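Local coordinates for penicillin-binding protein activator LpoA (Escherichia coli, PDB 6DR3) that stimulates the transpeptidase activity of the peptidoglycan synthase PBP1a and is essential for its function, here represented by its amino-terminal domain, at residues 22-27 with 34-39; 72-77 with 103-108; 169-174 with 204-209. All coordinates share one frame; numbering follows the deposited sequence.

Contact 1 of 3, residues 22-27 with 34-39; sequences LQQMQQ and INWQLL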
loop_
_atom_site.group_PDB
_atom_site.type_symbol
_atom_site.label_atom_id
_atom_site.label_comp_id
_atom_site.label_asym_id
_atom_site.label_seq_id
_atom_site.Cartn_x
_atom_site.Cartn_y
_atom_site.Cartn_z
ATOM N N LEU A 22 13.484 20.154 -2.347
ATOM C CA LEU A 22 14.887 20.552 -2.298
ATOM C C LEU A 22 15.026 22.069 -2.290
ATOM O O LEU A 22 15.905 22.613 -1.609
ATOM C CB LEU A 22 15.645 19.945 -3.480
ATOM C CG LEU A 22 15.794 18.419 -3.453
ATOM C CD1 LEU A 22 16.316 17.899 -4.783
ATOM C CD2 LEU A 22 16.707 17.981 -2.315
ATOM N N GLN A 23 14.166 22.768 -3.032
ATOM C CA GLN A 23 14.198 24.228 -3.023
ATOM C C GLN A 23 13.859 24.773 -1.642
ATOM O O GLN A 23 14.519 25.697 -1.150
ATOM C CB GLN A 23 13.231 24.777 -4.072
ATOM C CG GLN A 23 13.184 26.298 -4.150
ATOM C CD GLN A 23 14.521 26.905 -4.531
ATOM O OE1 GLN A 23 15.168 27.570 -3.722
ATOM N NE2 GLN A 23 14.937 26.685 -5.772
ATOM N N GLN A 24 12.830 24.215 -1.000
ATOM C CA GLN A 24 12.479 24.649 0.348
ATOM C C GLN A 24 13.574 24.286 1.339
ATOM O O GLN A 24 13.866 25.056 2.262
ATOM C CB GLN A 24 11.148 24.029 0.774
ATOM C CG GLN A 24 9.984 24.345 -0.148
ATOM C CD GLN A 24 9.785 25.833 -0.344
ATOM O OE1 GLN A 24 9.675 26.588 0.620
ATOM N NE2 GLN A 24 9.750 26.264 -1.600
ATOM N N MET A 25 14.188 23.112 1.168
ATOM C CA MET A 25 15.287 22.714 2.041
ATOM C C MET A 25 16.398 23.754 2.026
ATOM O O MET A 25 17.006 24.041 3.065
ATOM C CB MET A 25 15.825 21.349 1.607
ATOM C CG MET A 25 16.928 20.801 2.497
ATOM S SD MET A 25 17.484 19.166 1.977
ATOM C CE MET A 25 18.382 19.560 0.475
ATOM N N GLN A 26 16.671 24.338 0.859
ATOM C CA GLN A 26 17.738 25.318 0.724
ATOM C C GLN A 26 17.364 26.687 1.280
ATOM O O GLN A 26 18.236 27.559 1.366
ATOM C CB GLN A 26 18.136 25.449 -0.749
ATOM C CG GLN A 26 18.751 24.181 -1.329
ATOM C CD GLN A 26 19.009 24.281 -2.819
ATOM O OE1 GLN A 26 18.664 25.276 -3.457
ATOM N NE2 GLN A 26 19.617 23.243 -3.384
ATOM N N GLN A 27 16.103 26.895 1.663
ATOM C CA GLN A 27 15.649 28.161 2.227
ATOM C C GLN A 27 15.296 28.040 3.707
ATOM O O GLN A 27 14.587 28.899 4.242
ATOM C CB GLN A 27 14.442 28.685 1.447
ATOM C CG GLN A 27 14.713 28.968 -0.019
ATOM C CD GLN A 27 13.482 29.469 -0.749
ATOM O OE1 GLN A 27 12.373 29.430 -0.216
ATOM N NE2 GLN A 27 13.672 29.945 -1.974
ATOM N N ILE A 34 15.331 19.851 8.266
ATOM C CA ILE A 34 15.295 18.393 8.356
ATOM C C ILE A 34 13.999 17.857 7.766
ATOM O O ILE A 34 13.998 16.863 7.029
ATOM C CB ILE A 34 15.484 17.939 9.817
ATOM C CG1 ILE A 34 16.919 18.213 10.275
ATOM C CG2 ILE A 34 15.150 16.449 9.976
ATOM C CD1 ILE A 34 17.152 17.967 11.755
ATOM N N ASN A 35 12.873 18.497 8.086
ATOM C CA ASN A 35 11.591 18.030 7.574
ATOM C C ASN A 35 11.557 18.089 6.051
ATOM O O ASN A 35 11.143 17.128 5.392
ATOM C CB ASN A 35 10.455 18.856 8.179
ATOM C CG ASN A 35 10.285 18.606 9.665
ATOM O OD1 ASN A 35 10.629 17.536 10.170
ATOM N ND2 ASN A 35 9.751 19.594 10.374
ATOM N N TRP A 36 11.987 19.214 5.472
ATOM C CA TRP A 36 12.076 19.302 4.018
ATOM C C TRP A 36 13.022 18.244 3.468
ATOM O O TRP A 36 12.758 17.644 2.419
ATOM C CB TRP A 36 12.538 20.696 3.591
ATOM C CG TRP A 36 11.507 21.786 3.752
ATOM C CD1 TRP A 36 11.647 22.944 4.458
ATOM C CD2 TRP A 36 10.189 21.819 3.187
ATOM N NE1 TRP A 36 10.501 23.696 4.369
ATOM C CE2 TRP A 36 9.589 23.027 3.597
ATOM C CE3 TRP A 36 9.458 20.945 2.375
ATOM C CZ2 TRP A 36 8.296 23.385 3.223
ATOM C CZ3 TRP A 36 8.170 21.303 2.004
ATOM C CH2 TRP A 36 7.603 22.512 2.428
ATOM N N GLN A 37 14.132 17.998 4.169
ATOM C CA GLN A 37 15.090 16.995 3.719
ATOM C C GLN A 37 14.467 15.606 3.711
ATOM O O GLN A 37 14.647 14.842 2.756
ATOM C CB GLN A 37 16.331 17.028 4.612
ATOM C CG GLN A 37 17.436 16.083 4.176
ATOM C CD GLN A 37 18.704 16.277 4.981
ATOM O OE1 GLN A 37 18.799 17.191 5.799
ATOM N NE2 GLN A 37 19.687 15.414 4.756
ATOM N N LEU A 38 13.728 15.260 4.768
ATOM C CA LEU A 38 13.040 13.973 4.801
ATOM C C LEU A 38 12.050 13.853 3.651
ATOM O O LEU A 38 11.887 12.774 3.071
ATOM C CB LEU A 38 12.326 13.795 6.139
ATOM C CG LEU A 38 13.219 13.552 7.356
ATOM C CD1 LEU A 38 12.423 13.742 8.634
ATOM C CD2 LEU A 38 13.826 12.156 7.308
ATOM N N LEU A 39 11.376 14.953 3.309
ATOM C CA LEU A 39 10.414 14.920 2.213
ATOM C C LEU A 39 11.117 14.779 0.868
ATOM O O LEU A 39 10.643 14.053 -0.014
ATOM C CB LEU A 39 9.548 16.178 2.246
ATOM C CG LEU A 39 8.449 16.157 3.310
ATOM C CD1 LEU A 39 8.001 17.567 3.670
ATOM C CD2 LEU A 39 7.271 15.335 2.814
#

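Contact 2 of 3, residues 72-77 with 103-108; sequences KTLLAV and QNQQAR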
loop_
_atom_site.group_PDB
_atom_site.type_symbol
_atom_site.label_atom_id
_atom_site.label_comp_id
_atom_site.label_asym_id
_atom_site.label_seq_id
_atom_site.Cartn_x
_atom_site.Cartn_y
_atom_site.Cartn_z
ATOM N N LYS A 72 12.504 8.466 9.270
ATOM C CA LYS A 72 13.769 7.993 8.718
ATOM C C LYS A 72 13.759 6.478 8.557
ATOM O O LYS A 72 14.176 5.950 7.518
ATOM C CB LYS A 72 14.937 8.426 9.606
ATOM C CG LYS A 72 16.298 7.969 9.082
ATOM C CD LYS A 72 17.438 8.305 10.031
ATOM C CE LYS A 72 18.751 7.730 9.513
ATOM N NZ LYS A 72 19.884 7.944 10.453
ATOM N N THR A 73 13.289 5.758 9.578
ATOM C CA THR A 73 13.271 4.302 9.502
ATOM C C THR A 73 12.395 3.828 8.349
ATOM O O THR A 73 12.712 2.835 7.683
ATOM C CB THR A 73 12.782 3.700 10.821
ATOM O OG1 THR A 73 11.444 4.141 11.086
ATOM C CG2 THR A 73 13.694 4.108 11.975
ATOM N N LEU A 74 11.289 4.528 8.094
ATOM C CA LEU A 74 10.418 4.145 6.988
ATOM C C LEU A 74 11.080 4.431 5.646
ATOM O O LEU A 74 10.990 3.620 4.717
ATOM C CB LEU A 74 9.079 4.872 7.103
ATOM C CG LEU A 74 8.004 4.520 6.070
ATOM C CD1 LEU A 74 7.768 3.015 5.989
ATOM C CD2 LEU A 74 6.711 5.242 6.409
ATOM N N LEU A 75 11.759 5.575 5.526
ATOM C CA LEU A 75 12.505 5.866 4.307
ATOM C C LEU A 75 13.596 4.833 4.066
ATOM O O LEU A 75 13.920 4.530 2.912
ATOM C CB LEU A 75 13.114 7.267 4.383
ATOM C CG LEU A 75 12.135 8.442 4.426
ATOM C CD1 LEU A 75 12.873 9.724 4.774
ATOM C CD2 LEU A 75 11.402 8.597 3.101
ATOM N N ALA A 76 14.176 4.285 5.137
ATOM C CA ALA A 76 15.199 3.258 4.978
ATOM C C ALA A 76 14.645 2.036 4.258
ATOM O O ALA A 76 15.337 1.424 3.436
ATOM C CB ALA A 76 15.764 2.864 6.342
ATOM N N VAL A 77 13.400 1.658 4.561
ATOM C CA VAL A 77 12.780 0.519 3.889
ATOM C C VAL A 77 12.565 0.829 2.413
ATOM O O VAL A 77 12.895 0.022 1.536
ATOM C CB VAL A 77 11.456 0.144 4.579
ATOM C CG1 VAL A 77 10.752 -0.982 3.825
ATOM C CG2 VAL A 77 11.703 -0.253 6.028
ATOM N N GLN A 103 -1.349 7.548 9.650
ATOM C CA GLN A 103 -2.050 6.881 8.555
ATOM C C GLN A 103 -1.212 6.875 7.282
ATOM O O GLN A 103 -0.981 5.817 6.685
ATOM C CB GLN A 103 -3.402 7.548 8.299
ATOM C CG GLN A 103 -4.176 6.902 7.153
ATOM C CD GLN A 103 -5.609 7.386 7.055
ATOM O OE1 GLN A 103 -6.550 6.636 7.320
ATOM N NE2 GLN A 103 -5.783 8.641 6.661
ATOM N N ASN A 104 -0.763 8.053 6.836
ATOM C CA ASN A 104 0.084 8.118 5.649
ATOM C C ASN A 104 1.273 7.174 5.770
ATOM O O ASN A 104 1.635 6.492 4.806
ATOM C CB ASN A 104 0.568 9.550 5.420
ATOM C CG ASN A 104 1.733 9.622 4.442
ATOM O OD1 ASN A 104 2.888 9.793 4.842
ATOM N ND2 ASN A 104 1.434 9.482 3.154
ATOM N N GLN A 105 1.894 7.125 6.953
ATOM C CA GLN A 105 3.021 6.220 7.163
ATOM C C GLN A 105 2.568 4.766 7.145
ATOM O O GLN A 105 3.254 3.904 6.580
ATOM C CB GLN A 105 3.717 6.550 8.483
ATOM C CG GLN A 105 4.552 7.817 8.444
ATOM C CD GLN A 105 5.264 8.088 9.756
ATOM O OE1 GLN A 105 4.735 7.813 10.831
ATOM N NE2 GLN A 105 6.474 8.625 9.672
ATOM N N GLN A 106 1.418 4.471 7.754
ATOM C CA GLN A 106 0.890 3.110 7.711
ATOM C C GLN A 106 0.607 2.678 6.278
ATOM O O GLN A 106 0.905 1.540 5.895
ATOM C CB GLN A 106 -0.378 3.010 8.559
ATOM C CG GLN A 106 -0.136 3.164 10.049
ATOM C CD GLN A 106 -1.416 3.116 10.857
ATOM O OE1 GLN A 106 -2.445 2.635 10.386
ATOM N NE2 GLN A 106 -1.357 3.620 12.084
ATOM N N ALA A 107 0.030 3.571 5.471
ATOM C CA ALA A 107 -0.220 3.238 4.073
ATOM C C ALA A 107 1.080 2.913 3.350
ATOM O O ALA A 107 1.131 1.984 2.534
ATOM C CB ALA A 107 -0.947 4.390 3.378
ATOM N N ARG A 108 2.146 3.667 3.639
ATOM C CA ARG A 108 3.443 3.385 3.031
ATOM C C ARG A 108 4.079 2.137 3.627
ATOM O O ARG A 108 4.773 1.398 2.918
ATOM C CB ARG A 108 4.371 4.585 3.202
ATOM C CG ARG A 108 3.997 5.785 2.349
ATOM C CD ARG A 108 4.650 7.050 2.876
ATOM N NE ARG A 108 6.104 6.927 2.956
ATOM C CZ ARG A 108 6.882 7.701 3.710
ATOM N NH1 ARG A 108 6.351 8.657 4.462
ATOM N NH2 ARG A 108 8.197 7.516 3.717
#

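Contact 3 of 3, residues 169-174 with 204-209; sequences ENILQG and PNNPGA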
loop_
_atom_site.group_PDB
_atom_site.type_symbol
_atom_site.label_atom_id
_atom_site.label_comp_id
_atom_site.label_asym_id
_atom_site.label_seq_id
_atom_site.Cartn_x
_atom_site.Cartn_y
_atom_site.Cartn_z
ATOM N N GLU A 169 -11.100 -12.138 10.473
ATOM C CA GLU A 169 -10.749 -11.620 9.149
ATOM C C GLU A 169 -11.961 -11.724 8.222
ATOM O O GLU A 169 -11.998 -12.507 7.271
ATOM C CB GLU A 169 -9.549 -12.376 8.587
ATOM C CG GLU A 169 -8.240 -12.085 9.298
ATOM C CD GLU A 169 -7.073 -12.846 8.701
ATOM O OE1 GLU A 169 -7.011 -14.081 8.874
ATOM O OE2 GLU A 169 -6.222 -12.211 8.045
ATOM N N ASN A 170 -12.970 -10.900 8.521
ATOM C CA ASN A 170 -14.216 -10.968 7.765
ATOM C C ASN A 170 -14.062 -10.393 6.363
ATOM O O ASN A 170 -14.757 -10.828 5.439
ATOM C CB ASN A 170 -15.334 -10.237 8.509
ATOM C CG ASN A 170 -16.719 -10.654 8.033
ATOM O OD1 ASN A 170 -16.959 -11.827 7.737
ATOM N ND2 ASN A 170 -17.632 -9.694 7.945
ATOM N N ILE A 171 -13.174 -9.416 6.180
ATOM C CA ILE A 171 -12.954 -8.871 4.844
ATOM C C ILE A 171 -12.250 -9.902 3.966
ATOM O O ILE A 171 -12.648 -10.140 2.819
ATOM C CB ILE A 171 -12.168 -7.549 4.923
ATOM C CG1 ILE A 171 -13.067 -6.451 5.507
ATOM C CG2 ILE A 171 -11.640 -7.140 3.537
ATOM C CD1 ILE A 171 -12.386 -5.103 5.696
ATOM N N LEU A 172 -11.200 -10.533 4.494
ATOM C CA LEU A 172 -10.525 -11.587 3.744
ATOM C C LEU A 172 -11.476 -12.741 3.455
ATOM O O LEU A 172 -11.482 -13.284 2.344
ATOM C CB LEU A 172 -9.299 -12.078 4.515
ATOM C CG LEU A 172 -8.492 -13.203 3.861
ATOM C CD1 LEU A 172 -8.009 -12.805 2.475
ATOM C CD2 LEU A 172 -7.318 -13.589 4.747
ATOM N N GLN A 173 -12.291 -13.128 4.439
ATOM C CA GLN A 173 -13.280 -14.172 4.201
ATOM C C GLN A 173 -14.217 -13.784 3.065
ATOM O O GLN A 173 -14.549 -14.615 2.214
ATOM C CB GLN A 173 -14.077 -14.448 5.477
ATOM C CG GLN A 173 -15.035 -15.627 5.353
ATOM C CD GLN A 173 -15.917 -15.808 6.573
ATOM O OE1 GLN A 173 -16.090 -14.890 7.375
ATOM N NE2 GLN A 173 -16.483 -17.002 6.719
ATOM N N GLY A 174 -14.652 -12.523 3.037
ATOM C CA GLY A 174 -15.499 -12.068 1.946
ATOM C C GLY A 174 -14.798 -12.132 0.604
ATOM O O GLY A 174 -15.399 -12.513 -0.403
ATOM N N PRO A 204 -21.717 -6.805 2.283
ATOM C CA PRO A 204 -21.873 -5.404 1.857
ATOM C C PRO A 204 -20.791 -4.478 2.384
ATOM O O PRO A 204 -20.610 -3.387 1.829
ATOM C CB PRO A 204 -23.254 -5.024 2.406
ATOM C CG PRO A 204 -23.469 -5.951 3.558
ATOM C CD PRO A 204 -22.816 -7.240 3.163
ATOM N N ASN A 205 -20.070 -4.868 3.436
ATOM C CA ASN A 205 -18.992 -4.042 3.964
ATOM C C ASN A 205 -17.675 -4.245 3.227
ATOM O O ASN A 205 -16.759 -3.432 3.395
ATOM C CB ASN A 205 -18.785 -4.333 5.453
ATOM C CG ASN A 205 -17.799 -3.377 6.101
ATOM O OD1 ASN A 205 -17.726 -2.203 5.738
ATOM N ND2 ASN A 205 -17.027 -3.880 7.059
ATOM N N ASN A 206 -17.553 -5.296 2.425
ATOM C CA ASN A 206 -16.301 -5.555 1.731
ATOM C C ASN A 206 -15.998 -4.410 0.773
ATOM O O ASN A 206 -16.895 -3.970 0.035
ATOM C CB ASN A 206 -16.380 -6.879 0.971
ATOM C CG ASN A 206 -15.034 -7.324 0.436
ATOM O OD1 ASN A 206 -14.568 -6.835 -0.595
ATOM N ND2 ASN A 206 -14.402 -8.262 1.133
ATOM N N PRO A 207 -14.764 -3.890 0.743
ATOM C CA PRO A 207 -14.457 -2.795 -0.190
ATOM C C PRO A 207 -14.795 -3.119 -1.633
ATOM O O PRO A 207 -15.212 -2.226 -2.381
ATOM C CB PRO A 207 -12.948 -2.584 0.004
ATOM C CG PRO A 207 -12.675 -3.065 1.381
ATOM C CD PRO A 207 -13.605 -4.227 1.592
ATOM N N GLY A 208 -14.630 -4.377 -2.049
ATOM C CA GLY A 208 -14.972 -4.771 -3.403
ATOM C C GLY A 208 -16.461 -4.817 -3.674
ATOM O O GLY A 208 -16.866 -4.804 -4.841
ATOM N N ALA A 209 -17.284 -4.886 -2.624
ATOM C CA ALA A 209 -18.731 -4.841 -2.813
ATOM C C ALA A 209 -19.188 -3.440 -3.193
ATOM O O ALA A 209 -20.082 -3.275 -4.031
ATOM C CB ALA A 209 -19.441 -5.308 -1.542
HETATM O O HOH W 1 -16.091 -9.026 3.593
#

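Contact 1 of 3, residues 22-27 with 34-39
Gln24 meets the indole of Trp36 through its aliphatic part. Its CB stands 3.4 Å from the centroid of the five-membered ring of Trp36 and only 14° off the ring normal, which makes this a CH-pi contact over the face. The chain then runs alongside the ring in the same direction: Gln24 CG moves on to the benzo half, 3.9 Å from Trp36 CZ2. CB and CG are thus the atoms that lie on the ring; the chain bends at the second torsion, and the plane of the terminal amide is inclined 66° to the indole.

The fold here is a pair of neighbouring helices, 18-25 and 30-47, running in roughly opposite directions across a short loop, within the TPR-like all-helical domain. Their backbones come close, with Met25 CA 5.1 Å from Trp36 CA. At the loop, Ser28 OG is hydrogen-bonded to the carbonyl oxygens of Gln24 and Met25.

The remaining packing is apolar. Met25 CB lies 3.9 Å from Trp36 CB, while Met25 SD sits 3.6 Å from Gln37 CB. Met25 reaches this position because CG is anti to the backbone N (chi1 -177°).

Polar ends are satisfied by residues outside the pair. Trp36 NE1 bonds Gln5 OE1, and Gln37 NE2, at the end of an extended side chain whose CB and CG lie against Met25 SD, bonds Leu56 O.

Contact 2 of 3, residues 72-77 with 103-108
Leu74 and Gln105 mark the nearest backbone approach between short helical segments whose axes pass 11.1 Å from each other and whose N-to-C directions differ by 23°, so the two run nearly parallel. With the CA atoms of Leu74 and Gln105 still 7.7 Å apart, the contact must be made by side chains reaching across, and Leu74 supplies the main one. Its CD2 methyl lies over the guanidinium of Arg108, 3.6 Å above the plane and over its centre, with Arg108 CZ at 3.7 Å. The same methyl also touches helix 103-117 itself, lying 3.7 Å from Gln105 O and 3.9 Å from Gln105 CB. Leu74 thus wedges between the stem of Gln105 and the flat head of Arg108.

Leu75 adds a second apolar surface: its CD2 is 3.4 Å from Arg108 NH2, approaching obliquely to the guanidinium. Arg108 can offer its face to Leu74 because its chain bends at the third torsion (chi3 57°), turning the head across toward helix 66-82. There the charge finds two carboxylates, with NH2 in a salt bridge to Glu71 and NE in one to Glu78. Gln105 NE2 is hydrogen-bonded to the other oxygen of Glu71, which ties the two residues of helix 103-117 to one acid. Around the apolar side, Leu75 also packs on Leu38, Ile41 and Arg42 of helix 30-47.

Helix 86-93 comes between the two in sequence, so this contact joins helices that are not consecutive in the TPR-like domain. Salt bridges at NE and NH2 restrict rotation of the guanidinium while its face packs against Leu74 CD2; the two carboxylates would offset the charge of Arg108, and may ease the closeness of its NH1 to Arg42 NE.

Contact 3 of 3, residues 169-174 with 204-209
Ile171 touches Pro207 through its CG2 methyl, which lies 4.0 Å from Pro207 CD, the two side chains crossing at about a right angle. This is the apolar part of the contact. The same methyl also approaches the amide of Asn206, with Ile171 CG2 3.8 Å from Asn206 ND2. Ile171 can present it because CG2 lies anti to the backbone N, while CG1 (chi1 -71°) lies beside that nitrogen. Ile130 of helix 123-132 packs on Ile171 too.

The polar part centres on Asn206, a buried residue whose amide works with both ends. Its OD1 accepts from Gly208 N at 2.9 Å, with an N-H...O angle of 145° and the donor tilted 19° from the carbonyl plane. This is an N-cap: Asn206 immediately precedes helix 207-210, and its oxygen satisfies an amide of the first turn. Helix 170-185 likewise starts within this contact, with Glu169 at its own N-cap position, so in this corner of the TPR-like domain the first turn of helix 170-185 lies beside the capped start of helix 207-210.

Water mediates the polar link. Asn206 ND2 donates to a water at 3.1 Å, and that water donates in turn to Asn170 O at 2.9 Å. The direct approach of Asn206 ND2 to Ile171 O, also 3.1 Å, has too poor an angle to count as a hydrogen bond.

The Asn206 amide also packs on the backbone of Gly174, whose lack of a side chain lets ND2 come within 3.9 Å of its C atom. Trp199 of helix 189-202 packs against Asn206, and its indole NE1 bonds Gly174 O.

The three contacts follow one another along the chain, each closing before the next opens, and spread along an elongated all-helical domain. Contacts 1 and 2 are neighbours, with centres 18 Å apart, and touch directly: Leu38 O of the first packs at 3.6 Å against Leu75 CD1 of the second. Helix 30-47 is therefore in contact with both partner helices, 18-25 and 66-82. Contact 3 stands apart, on the opposite side of the chain's centre from the other two. Its centre is 26 Å from contact 2 and 41 Å from contact 1, with nearest atoms about 13 and 27 Å away. All three are structural packing within the amino-terminal domain.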